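Local coordinates for shikimate dehydrogenase-like protein HI_0607 (Haemophilus influenzae, PDB 1NPY), which catalyses, in vitro, the NADP(+)-dependent oxidation of shikimate to 3-dehydroshikimate, though so weakly that shikimate may not be its biological substrate, at residues F23-Y26 / L27-K30; P220-R223 / Y224-R228; P255-E258 / L259-E262. All coordinates share one frame; numbering follows the deposited sequence.

Contact 1. Residues F23-Y26 / L27-K30; sequences FHNY and LYDK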
loop_
_atom_site.group_PDB
_atom_site.type_symbol
_atom_site.label_atom_id
_atom_site.label_comp_id
_atom_site.label_asym_id
_atom_site.label_seq_id
_atom_site.Cartn_x
_atom_site.Cartn_y
_atom_site.Cartn_z
ATOM N N PHE A 23 16.046 2.254 1.581
ATOM C CA PHE A 23 15.705 1.337 0.486
ATOM C C PHE A 23 16.071 1.937 -0.855
ATOM O O PHE A 23 16.749 1.297 -1.657
ATOM C CB PHE A 23 14.198 1.076 0.547
ATOM C CG PHE A 23 13.663 0.098 -0.448
ATOM C CD1 PHE A 23 13.719 -1.262 -0.193
ATOM C CD2 PHE A 23 13.035 0.514 -1.610
ATOM C CE1 PHE A 23 13.185 -2.183 -1.110
ATOM C CE2 PHE A 23 12.483 -0.401 -2.494
ATOM C CZ PHE A 23 12.602 -1.761 -2.260
ATOM N N HIS A 24 15.597 3.152 -1.134
ATOM C CA HIS A 24 15.875 3.723 -2.455
ATOM C C HIS A 24 17.366 4.020 -2.695
ATOM O O HIS A 24 17.929 3.755 -3.768
ATOM C CB HIS A 24 15.027 4.982 -2.687
ATOM C CG HIS A 24 13.574 4.717 -2.925
ATOM N ND1 HIS A 24 12.646 4.654 -1.906
ATOM C CD2 HIS A 24 12.872 4.616 -4.076
ATOM C CE1 HIS A 24 11.449 4.428 -2.421
ATOM N NE2 HIS A 24 11.558 4.420 -3.739
ATOM N N ASN A 25 18.043 4.575 -1.695
ATOM C CA ASN A 25 19.455 4.876 -1.823
ATOM C C ASN A 25 20.314 3.627 -2.023
ATOM O O ASN A 25 21.230 3.620 -2.849
ATOM C CB ASN A 25 19.989 5.725 -0.661
ATOM C CG ASN A 25 19.517 7.182 -0.723
ATOM O OD1 ASN A 25 18.923 7.685 0.242
ATOM N ND2 ASN A 25 19.748 7.850 -1.842
ATOM N N TYR A 26 19.961 2.541 -1.352
ATOM C CA TYR A 26 20.633 1.274 -1.614
ATOM C C TYR A 26 20.522 0.844 -3.074
ATOM O O TYR A 26 21.520 0.456 -3.701
ATOM C CB TYR A 26 20.055 0.206 -0.702
ATOM C CG TYR A 26 20.710 -1.156 -0.811
ATOM C CD1 TYR A 26 21.856 -1.477 -0.093
ATOM C CD2 TYR A 26 20.158 -2.124 -1.634
ATOM C CE1 TYR A 26 22.448 -2.749 -0.191
ATOM C CE2 TYR A 26 20.735 -3.390 -1.736
ATOM C CZ TYR A 26 21.869 -3.690 -1.014
ATOM O OH TYR A 26 22.420 -4.961 -1.130
ATOM N N LEU A 27 19.300 0.906 -3.592
ATOM C CA LEU A 27 19.091 0.521 -4.989
ATOM C C LEU A 27 19.759 1.475 -5.964
ATOM O O LEU A 27 20.275 1.004 -6.983
ATOM C CB LEU A 27 17.602 0.374 -5.291
ATOM C CG LEU A 27 16.909 -0.797 -4.590
ATOM C CD1 LEU A 27 15.398 -0.699 -4.604
ATOM C CD2 LEU A 27 17.412 -2.119 -5.162
ATOM N N TYR A 28 19.768 2.789 -5.736
ATOM C CA TYR A 28 20.515 3.672 -6.638
ATOM C C TYR A 28 21.973 3.276 -6.743
ATOM O O TYR A 28 22.544 3.242 -7.818
ATOM C CB TYR A 28 20.478 5.148 -6.227
ATOM C CG TYR A 28 19.092 5.720 -6.088
ATOM C CD1 TYR A 28 18.065 5.441 -6.977
ATOM C CD2 TYR A 28 18.827 6.644 -5.088
ATOM C CE1 TYR A 28 16.805 6.021 -6.827
ATOM C CE2 TYR A 28 17.590 7.260 -4.966
ATOM C CZ TYR A 28 16.564 6.933 -5.813
ATOM O OH TYR A 28 15.307 7.486 -5.699
ATOM N N ASP A 29 22.567 2.959 -5.600
ATOM C CA ASP A 29 23.945 2.533 -5.575
ATOM C C ASP A 29 24.151 1.260 -6.401
ATOM O O ASP A 29 25.071 1.211 -7.228
ATOM C CB ASP A 29 24.388 2.392 -4.125
ATOM C CG ASP A 29 25.810 1.906 -4.041
ATOM O OD1 ASP A 29 26.687 2.689 -4.452
ATOM O OD2 ASP A 29 26.086 0.762 -3.635
ATOM N N LYS A 30 23.337 0.236 -6.149
ATOM C CA LYS A 30 23.487 -1.059 -6.797
ATOM C C LYS A 30 23.254 -0.981 -8.296
ATOM O O LYS A 30 23.880 -1.746 -9.042
ATOM C CB LYS A 30 22.591 -2.135 -6.171
ATOM C CG LYS A 30 22.937 -2.468 -4.716
ATOM C CD LYS A 30 24.224 -3.285 -4.655
ATOM C CE LYS A 30 24.614 -3.749 -3.269
ATOM N NZ LYS A 30 25.406 -5.006 -3.410
HETATM O O HOH W 1 24.234 -0.417 -2.225
#
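K30 lies over one face of the Y26 ring, one helical turn further on. Its CB stands 3.7 Å from Y26 O. CG is anti to the carbonyl carbon (chi1 -65°), which sets it over the ring, 4.1 Å from the centroid and 23° off the normal, a CH-pi contact offset toward the rim. The bend at chi2 carries the chain along the ring, and CE reaches the phenol end, 3.3 Å from Y26 OH. NZ goes past and stays 3.8 Å from that oxygen.

F23 and L27 repeat the pattern on the buried side. L27 CD1 sits over the F23 face, nearest CE2 at 3.6 Å, also as a CH-pi contact. Y28 lays its ring face over H24 O. That oxygen still accepts from Y28 N at 2.9 Å. Y26 O takes two donors, K30 N and a water; the water also donates to D29 OD2 at 2.6 Å.

Helix 19-31 links strands 7-12 and 35-40 in a beta-alpha-beta unit of the substrate-binding domain. H24 ND1 is hydrogen-bonded to G20 O, and its ring stacks on Y37 of strand 35-40. F23, L27 and Y28 pack against helix 235-251, while Y26 and K30 face helix 257-268.

Contact 2. Residues P220-R223 / Y224-R228; sequences PFIR and YAQAR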
loop_
_atom_site.group_PDB
_atom_site.type_symbol
_atom_site.label_atom_id
_atom_site.label_comp_id
_atom_site.label_asym_id
_atom_site.label_seq_id
_atom_site.Cartn_x
_atom_site.Cartn_y
_atom_site.Cartn_z
ATOM N N PRO A 220 -1.000 -12.778 14.668
ATOM C CA PRO A 220 -1.748 -13.977 15.046
ATOM C C PRO A 220 -2.576 -14.580 13.913
ATOM O O PRO A 220 -2.618 -15.802 13.757
ATOM C CB PRO A 220 -2.577 -13.511 16.252
ATOM C CG PRO A 220 -1.773 -12.424 16.822
ATOM C CD PRO A 220 -1.303 -11.662 15.582
ATOM N N PHE A 221 -3.158 -13.726 13.085
ATOM C CA PHE A 221 -3.924 -14.127 11.902
ATOM C C PHE A 221 -3.055 -14.923 10.920
ATOM O O PHE A 221 -3.422 -16.042 10.538
ATOM C CB PHE A 221 -4.454 -12.843 11.271
ATOM C CG PHE A 221 -5.128 -12.988 9.924
ATOM C CD1 PHE A 221 -5.997 -14.018 9.611
ATOM C CD2 PHE A 221 -4.967 -11.973 9.002
ATOM C CE1 PHE A 221 -6.643 -14.089 8.375
ATOM C CE2 PHE A 221 -5.612 -12.031 7.767
ATOM C CZ PHE A 221 -6.460 -13.063 7.453
ATOM N N ILE A 222 -1.921 -14.350 10.530
ATOM C CA ILE A 222 -1.009 -15.002 9.578
ATOM C C ILE A 222 -0.444 -16.289 10.150
ATOM O O ILE A 222 -0.378 -17.314 9.470
ATOM C CB ILE A 222 0.114 -14.050 9.127
ATOM C CG1 ILE A 222 -0.452 -12.908 8.284
ATOM C CG2 ILE A 222 1.279 -14.736 8.425
ATOM C CD1 ILE A 222 -0.963 -13.358 6.902
ATOM N N ARG A 223 -0.005 -16.248 11.401
ATOM C CA ARG A 223 0.563 -17.429 12.042
ATOM C C ARG A 223 -0.420 -18.589 12.087
ATOM O O ARG A 223 -0.049 -19.729 11.778
ATOM C CB ARG A 223 0.971 -17.108 13.483
ATOM C CG ARG A 223 2.359 -16.547 13.690
ATOM C CD ARG A 223 3.101 -17.290 14.815
ATOM N NE ARG A 223 4.550 -17.095 14.809
ATOM C CZ ARG A 223 5.109 -15.976 15.228
ATOM N NH1 ARG A 223 4.324 -15.012 15.683
ATOM N NH2 ARG A 223 6.418 -15.806 15.219
ATOM N N TYR A 224 -1.664 -18.316 12.482
ATOM C CA TYR A 224 -2.689 -19.356 12.489
ATOM C C TYR A 224 -2.997 -19.878 11.089
ATOM O O TYR A 224 -3.066 -21.085 10.883
ATOM C CB TYR A 224 -3.958 -18.917 13.224
ATOM C CG TYR A 224 -4.940 -20.054 13.368
ATOM C CD1 TYR A 224 -4.762 -21.034 14.339
ATOM C CD2 TYR A 224 -6.027 -20.182 12.516
ATOM C CE1 TYR A 224 -5.604 -22.117 14.429
ATOM C CE2 TYR A 224 -6.899 -21.252 12.618
ATOM C CZ TYR A 224 -6.694 -22.211 13.589
ATOM O OH TYR A 224 -7.561 -23.273 13.713
ATOM N N ALA A 225 -3.082 -18.991 10.098
ATOM C CA ALA A 225 -3.272 -19.444 8.721
ATOM C C ALA A 225 -2.154 -20.400 8.288
ATOM O O ALA A 225 -2.392 -21.396 7.594
ATOM C CB ALA A 225 -3.324 -18.242 7.800
ATOM N N GLN A 226 -0.921 -20.058 8.644
ATOM C CA GLN A 226 0.214 -20.923 8.330
ATOM C C GLN A 226 0.151 -22.260 9.057
ATOM O O GLN A 226 0.543 -23.295 8.514
ATOM C CB GLN A 226 1.532 -20.227 8.631
ATOM C CG GLN A 226 1.807 -19.080 7.701
ATOM C CD GLN A 226 3.064 -18.320 8.041
ATOM O OE1 GLN A 226 3.536 -18.393 9.168
ATOM N NE2 GLN A 226 3.533 -17.507 7.109
ATOM N N ALA A 227 -0.323 -22.233 10.295
ATOM C CA ALA A 227 -0.474 -23.451 11.079
ATOM C C ALA A 227 -1.560 -24.368 10.538
ATOM O O ALA A 227 -1.608 -25.553 10.896
ATOM C CB ALA A 227 -0.792 -23.086 12.525
ATOM N N ARG A 228 -2.451 -23.818 9.714
ATOM C CA ARG A 228 -3.491 -24.597 9.062
ATOM C C ARG A 228 -3.194 -24.829 7.586
ATOM O O ARG A 228 -4.050 -25.368 6.896
ATOM C CB ARG A 228 -4.860 -23.938 9.241
ATOM C CG ARG A 228 -5.298 -23.822 10.690
ATOM C CD ARG A 228 -5.495 -25.200 11.298
ATOM N NE ARG A 228 -5.509 -25.138 12.753
ATOM C CZ ARG A 228 -5.986 -26.103 13.533
ATOM N NH1 ARG A 228 -6.463 -27.232 13.010
ATOM N NH2 ARG A 228 -5.969 -25.923 14.850
#
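I222 O accepts one of the two shortest main-chain bonds here, and the straighter of them, from Q226 N at 2.9 Å with an N-H...O angle of 161°. Q226 CG also lies close to this oxygen, at 3.3 Å, placed there by a chi1 of -69° that sets it anti to its own carbonyl carbon. Beyond CG the chain is extended and passes obliquely by I222. The amide carbon CD of Q226 comes to 4.0 Å from I222 CG2, a loose contact.

The same i to i+4 ladder runs along the helix. P220 O and F221 O accept from Y224 N and A225 N, each at 3.0 Å. A227 N reaches R223 O at 2.9 Å, but this bond is more bent, at 148°. The helix ends just there. R228 leaves helical backbone angles, and its N makes weak bonds to Y224 O and A225 O.

CB atoms pack against carbonyl oxygens of the preceding turn. A225 CB lies 3.5 Å from both F221 O and I222 O. Y224 CB rests 3.4 Å from P220 O. The aliphatic CG of R228 covers one face of the Y224 ring, offset toward the rim, and Y224 OH is hydrogen-bonded to D204 OD1 of helix 200-205.

Helix 220-227 connects the parallel strands 208-211 and 231-233 in a beta-alpha-beta unit of the nucleotide-binding domain. F221, I222 and A225 pack on strand 208-211. I222, A225 and Q226 touch T232 of strand 231-233. Helix 200-205 meets F221, Y224 and A225 through I203.

Contact 3. Residues P255-E258 / L259-E262; sequences PSDE and LIAE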
loop_
_atom_site.group_PDB
_atom_site.type_symbol
_atom_site.label_atom_id
_atom_site.label_comp_id
_atom_site.label_asym_id
_atom_site.label_seq_id
_atom_site.Cartn_x
_atom_site.Cartn_y
_atom_site.Cartn_z
ATOM N N PRO A 255 14.211 -2.925 -10.483
ATOM C CA PRO A 255 15.302 -3.751 -9.964
ATOM C C PRO A 255 14.892 -5.210 -10.000
ATOM O O PRO A 255 13.702 -5.516 -9.912
ATOM C CB PRO A 255 15.501 -3.257 -8.527
ATOM C CG PRO A 255 14.749 -2.017 -8.469
ATOM C CD PRO A 255 13.603 -2.092 -9.432
ATOM N N SER A 256 15.886 -6.082 -10.105
ATOM C CA SER A 256 15.690 -7.523 -10.043
ATOM C C SER A 256 15.120 -7.936 -8.700
ATOM O O SER A 256 15.316 -7.258 -7.694
ATOM C CB SER A 256 17.026 -8.257 -10.184
ATOM O OG SER A 256 17.862 -8.057 -9.048
ATOM N N ASP A 257 14.497 -9.108 -8.703
ATOM C CA ASP A 257 13.938 -9.677 -7.485
ATOM C C ASP A 257 15.044 -9.864 -6.456
ATOM O O ASP A 257 14.818 -9.635 -5.267
ATOM C CB ASP A 257 13.270 -11.025 -7.760
ATOM C CG ASP A 257 12.046 -10.919 -8.642
ATOM O OD1 ASP A 257 11.352 -9.875 -8.665
ATOM O OD2 ASP A 257 11.733 -11.921 -9.307
ATOM N N GLU A 258 16.237 -10.264 -6.892
ATOM C CA GLU A 258 17.350 -10.463 -5.963
ATOM C C GLU A 258 17.741 -9.164 -5.284
ATOM O O GLU A 258 17.843 -9.123 -4.050
ATOM C CB GLU A 258 18.575 -11.122 -6.610
ATOM C CG GLU A 258 19.776 -11.233 -5.685
ATOM C CD GLU A 258 20.968 -11.987 -6.255
ATOM O OE1 GLU A 258 20.925 -12.434 -7.421
ATOM O OE2 GLU A 258 21.940 -12.148 -5.479
ATOM N N LEU A 259 17.850 -8.087 -6.064
ATOM C CA LEU A 259 18.204 -6.826 -5.437
ATOM C C LEU A 259 17.067 -6.280 -4.575
ATOM O O LEU A 259 17.338 -5.666 -3.549
ATOM C CB LEU A 259 18.568 -5.753 -6.453
ATOM C CG LEU A 259 19.834 -4.924 -6.242
ATOM C CD1 LEU A 259 21.107 -5.721 -5.954
ATOM C CD2 LEU A 259 19.978 -4.155 -7.564
ATOM N N ILE A 260 15.812 -6.478 -4.966
ATOM C CA ILE A 260 14.737 -5.993 -4.102
ATOM C C ILE A 260 14.802 -6.665 -2.731
ATOM O O ILE A 260 14.715 -5.976 -1.709
ATOM C CB ILE A 260 13.370 -6.205 -4.733
ATOM C CG1 ILE A 260 13.250 -5.337 -5.983
ATOM C CG2 ILE A 260 12.269 -5.954 -3.704
ATOM C CD1 ILE A 260 12.162 -5.834 -6.921
ATOM N N ALA A 261 15.049 -7.974 -2.707
ATOM C CA ALA A 261 15.102 -8.690 -1.438
ATOM C C ALA A 261 16.269 -8.178 -0.587
ATOM O O ALA A 261 16.112 -8.018 0.621
ATOM C CB ALA A 261 15.153 -10.194 -1.647
ATOM N N GLU A 262 17.430 -7.913 -1.187
ATOM C CA GLU A 262 18.541 -7.348 -0.419
ATOM C C GLU A 262 18.228 -5.958 0.121
ATOM O O GLU A 262 18.539 -5.643 1.270
ATOM C CB GLU A 262 19.805 -7.295 -1.274
ATOM C CG GLU A 262 20.303 -8.669 -1.654
ATOM C CD GLU A 262 21.577 -8.589 -2.462
ATOM O OE1 GLU A 262 22.662 -8.650 -1.856
ATOM O OE2 GLU A 262 21.464 -8.383 -3.686
HETATM O O HOH W 2 23.047 -9.403 -5.387
#
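S256 OG accepts from L259 N at 3.0 Å, with an N-H...O angle of 165°. This is the capping bond. The serine OG sits between its own backbone N and carbonyl carbon (chi1 69°), which turns it toward the first turn of the helix. It also lies 3.5 Å from L259 CB. S256 O accepts from I260 N at 2.9 Å. The next main-chain bonds run from A261 N to D257 O and from E262 N to E258 O.

The apolar contacts are loose: P255 CB meets I260 CG1 at 4.0 Å and L259 CB at 4.5 Å. I260 CD1 packs close on a carbonyl oxygen, P255 O, at 3.4 Å.

The charged contact is between E258 and E262. Their side chains lie side by side and point the same way, with OE2 of E258 4.2 Å from OE2 of E262. The carboxylate planes are 37° apart. A water donates to both OE2 atoms, at 2.5 Å to that of E262 and more weakly to that of E258. It would probably ease the repulsion of two like charges.

A serine at the N-cap whose side chain accepts from the N-H three residues on is a classical helix start. Here it opens the C-terminal helix 257-268.

Contacts 1 and 3 are neighbours, with centres 11 Å apart, though distant in sequence. Side chains of helix 19-31 touch helix 257-268 and the loop leading into it. K30 CB meets L259 CD2 at 3.6 Å, and L27 CD2 meets P255 CB at 4.0 Å. The C-terminal helix thus packs back on the substrate-binding domain. Contact 2 stands apart in the nucleotide-binding domain, its centre 33 Å from that of contact 1 and 27 Å from that of contact 3. H24 of contact 1 is about 11 Å from the inferred substrate-binding residue D103, side chain to side chain. The side chain of F221 is also about 11 Å from G126, a probable NADP(+)-binding residue. Contact 3 is remote from these sites.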